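Local coordinates for signal recognition particle 54 kDa protein (Aeropyrum pernix, PDB 7EPK) that is an archaeal SRP54 protein of the signal recognition particle, with a P-loop GTPase-type domain that holds GDP in this model, at residues R123-G128 / A178-V183. Sequence-based numbering, arbitrary orientation.
Sequences RGYKVG and AEIVIV
Ala-178 places its CB beside the backbone of Gly-128, 4.1 Å from Gly-128 N. Next, Glu-179 N gives a bent hydrogen bond of 2.7 Å to Lys-126 O, in the carbonyl plane. Its extended side chain reaches back to Lys-126 N. Glu-179 OE1 accepts Lys-126 N through its anti lone pair, in a straight bond of 3.1 Å. Ile-180 N adds a weak bond to the same Lys-126 O. The end of the Ile-180 side chain meets the Tyr-125 ring. With CG1 anti to the carbonyl carbon (chi1 -60°), Ile-180 CD1 lies over one face of the Tyr-125 ring, 4.0 Å from its centroid, a CH-pi contact. Tyr-120 of helix 109-122 touches both Ile-180 and Val-127. Ile-180 O then accepts Gly-128 N at 3.1 Å. Val-181, paired with Gly-128, packs against helix 162-175 on the face of the sheet opposite Val-127 and Ile-180. Ile-182 N continues the ladder with a bond of 3.1 Å to Gly-128 O. The strands are parallel neighbours in the sheet of the GTPase domain, and strand 180-184 also pairs with strand 97-102. The Glu-179 carboxylate thus adds a side-chain bond to the backbone ladder, and Lys-126 is gripped at both N and O just before its strand begins.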
ATOM      1  N   ARG A 123      19.621  -4.258   2.843  1.00 75.50           N
ATOM      2  CA  ARG A 123      18.937  -4.890   1.679  1.00 64.17           C
ATOM      3  C   ARG A 123      19.959  -5.393   0.655  1.00 61.78           C
ATOM      4  O   ARG A 123      19.542  -5.653  -0.510  1.00 54.51           O
ATOM      5  CB  ARG A 123      18.001  -3.897   0.988  1.00 70.56           C
ATOM      6  CG  ARG A 123      16.880  -3.373   1.869  1.00 73.89           C
ATOM      7  CD  ARG A 123      15.948  -2.544   1.016  1.00 73.25           C
ATOM      8  NE  ARG A 123      15.296  -3.315  -0.026  1.00 60.83           N
ATOM      9  CZ  ARG A 123      14.217  -4.058   0.171  1.00 63.12           C
ATOM     10  NH1 ARG A 123      13.687  -4.151   1.378  1.00 63.84           N
ATOM     11  NH2 ARG A 123      13.665  -4.710  -0.836  1.00 64.85           N
ATOM     12  N   GLY A 124      21.239  -5.464   1.043  1.00 62.13           N
ATOM     13  CA  GLY A 124      22.321  -6.112   0.274  1.00 68.38           C
ATOM     14  C   GLY A 124      22.834  -5.248  -0.863  1.00 69.80           C
ATOM     15  O   GLY A 124      23.335  -5.800  -1.859  1.00 72.04           O
ATOM     16  N   TYR A 125      22.725  -3.932  -0.734  1.00 69.26           N
ATOM     17  CA  TYR A 125      23.261  -2.968  -1.726  1.00 63.05           C
ATOM     18  C   TYR A 125      24.641  -2.519  -1.216  1.00 62.36           C
ATOM     19  O   TYR A 125      24.778  -2.322   0.027  1.00 51.73           O
ATOM     20  CB  TYR A 125      22.250  -1.829  -1.936  1.00 58.20           C
ATOM     21  CG  TYR A 125      21.115  -2.129  -2.889  1.00 55.92           C
ATOM     22  CD1 TYR A 125      21.362  -2.315  -4.241  1.00 53.17           C
ATOM     23  CD2 TYR A 125      19.789  -2.189  -2.468  1.00 53.78           C
ATOM     24  CE1 TYR A 125      20.344  -2.569  -5.145  1.00 48.37           C
ATOM     25  CE2 TYR A 125      18.756  -2.453  -3.359  1.00 50.86           C
ATOM     26  CZ  TYR A 125      19.034  -2.644  -4.706  1.00 51.64           C
ATOM     27  OH  TYR A 125      18.056  -2.895  -5.637  1.00 52.51           O
ATOM     28  N   LYS A 126      25.619  -2.371  -2.128  1.00 62.97           N
ATOM     29  CA  LYS A 126      26.929  -1.683  -1.881  1.00 61.77           C
ATOM     30  C   LYS A 126      26.716  -0.161  -1.931  1.00 52.61           C
ATOM     31  O   LYS A 126      26.573   0.399  -3.049  1.00 48.59           O
ATOM     32  CB  LYS A 126      27.993  -2.124  -2.895  1.00 69.17           C
ATOM     33  CG  LYS A 126      29.374  -2.379  -2.305  1.00 81.01           C
ATOM     34  CD  LYS A 126      29.385  -3.578  -1.380  1.00 94.80           C
ATOM     35  CE  LYS A 126      30.735  -3.896  -0.777  1.00105.77           C
ATOM     36  NZ  LYS A 126      30.618  -5.023   0.182  1.00107.20           N
ATOM     37  N   VAL A 127      26.690   0.480  -0.765  1.00 46.88           N
ATOM     38  CA  VAL A 127      26.320   1.916  -0.600  1.00 53.24           C
ATOM     39  C   VAL A 127      27.567   2.748  -0.291  1.00 55.26           C
ATOM     40  O   VAL A 127      28.294   2.376   0.662  1.00 57.46           O
ATOM     41  CB  VAL A 127      25.283   2.071   0.526  1.00 55.66           C
ATOM     42  CG1 VAL A 127      24.915   3.527   0.790  1.00 60.41           C
ATOM     43  CG2 VAL A 127      24.045   1.255   0.228  1.00 58.52           C
ATOM     44  N   GLY A 128      27.756   3.859  -1.015  1.00 53.77           N
ATOM     45  CA  GLY A 128      28.665   4.965  -0.631  1.00 53.14           C
ATOM     46  C   GLY A 128      27.895   6.240  -0.306  1.00 52.08           C
ATOM     47  O   GLY A 128      26.841   6.447  -0.940  1.00 56.09           O
ATOM     48  N   ALA A 178      30.355   0.934  -5.663  1.00 59.77           N
ATOM     49  CA  ALA A 178      29.099   1.461  -5.079  1.00 57.76           C
ATOM     50  C   ALA A 178      27.974   1.317  -6.112  1.00 60.13           C
ATOM     51  O   ALA A 178      28.152   1.799  -7.236  1.00 62.32           O
ATOM     52  CB  ALA A 178      29.276   2.896  -4.665  1.00 59.91           C
ATOM     53  N   GLU A 179      26.895   0.610  -5.771  1.00 61.52           N
ATOM     54  CA  GLU A 179      25.707   0.433  -6.646  1.00 61.83           C
ATOM     55  C   GLU A 179      24.734   1.600  -6.412  1.00 61.93           C
ATOM     56  O   GLU A 179      24.031   1.983  -7.379  1.00 53.63           O
ATOM     57  CB  GLU A 179      25.025  -0.903  -6.359  1.00 69.61           C
ATOM     58  CG  GLU A 179      25.868  -2.113  -6.724  1.00 74.67           C
ATOM     59  CD  GLU A 179      25.321  -3.427  -6.189  1.00 73.69           C
ATOM     60  OE1 GLU A 179      25.105  -3.533  -4.950  1.00 72.07           O
ATOM     61  OE2 GLU A 179      25.099  -4.334  -7.011  1.00 74.53           O
ATOM     62  N   ILE A 180      24.720   2.150  -5.188  1.00 54.75           N
ATOM     63  CA  ILE A 180      23.963   3.370  -4.785  1.00 49.32           C
ATOM     64  C   ILE A 180      24.943   4.384  -4.188  1.00 48.72           C
ATOM     65  O   ILE A 180      25.708   4.000  -3.304  1.00 59.23           O
ATOM     66  CB  ILE A 180      22.865   3.010  -3.763  1.00 47.69           C
ATOM     67  CG1 ILE A 180      21.865   2.007  -4.333  1.00 47.91           C
ATOM     68  CG2 ILE A 180      22.170   4.261  -3.230  1.00 47.95           C
ATOM     69  CD1 ILE A 180      20.798   1.577  -3.334  1.00 48.01           C
ATOM     70  N   VAL A 181      24.837   5.652  -4.581  1.00 50.38           N
ATOM     71  CA  VAL A 181      25.610   6.804  -4.027  1.00 48.84           C
ATOM     72  C   VAL A 181      24.616   7.861  -3.556  1.00 44.91           C
ATOM     73  O   VAL A 181      23.828   8.333  -4.377  1.00 50.94           O
ATOM     74  CB  VAL A 181      26.548   7.410  -5.083  1.00 51.56           C
ATOM     75  CG1 VAL A 181      27.237   8.654  -4.560  1.00 52.04           C
ATOM     76  CG2 VAL A 181      27.567   6.396  -5.563  1.00 55.27           C
ATOM     77  N   ILE A 182      24.682   8.228  -2.285  1.00 42.52           N
ATOM     78  CA  ILE A 182      23.860   9.299  -1.665  1.00 41.05           C
ATOM     79  C   ILE A 182      24.765  10.520  -1.512  1.00 44.46           C
ATOM     80  O   ILE A 182      25.768  10.440  -0.760  1.00 43.59           O
ATOM     81  CB  ILE A 182      23.294   8.855  -0.309  1.00 41.03           C
ATOM     82  CG1 ILE A 182      22.454   7.580  -0.410  1.00 48.08           C
ATOM     83  CG2 ILE A 182      22.513   9.993   0.318  1.00 40.53           C
ATOM     84  CD1 ILE A 182      22.102   6.973   0.943  1.00 51.62           C
ATOM     85  N   VAL A 183      24.413  11.613  -2.169  1.00 39.91           N
ATOM     86  CA  VAL A 183      25.206  12.860  -2.100  1.00 40.69           C
ATOM     87  C   VAL A 183      24.598  13.811  -1.067  1.00 42.09           C
ATOM     88  O   VAL A 183      23.632  14.490  -1.427  1.00 46.95           O
ATOM     89  CB  VAL A 183      25.284  13.480  -3.497  1.00 39.66           C
ATOM     90  CG1 VAL A 183      25.937  14.849  -3.457  1.00 38.74           C
ATOM     91  CG2 VAL A 183      26.017  12.539  -4.446  1.00 42.32           C
TER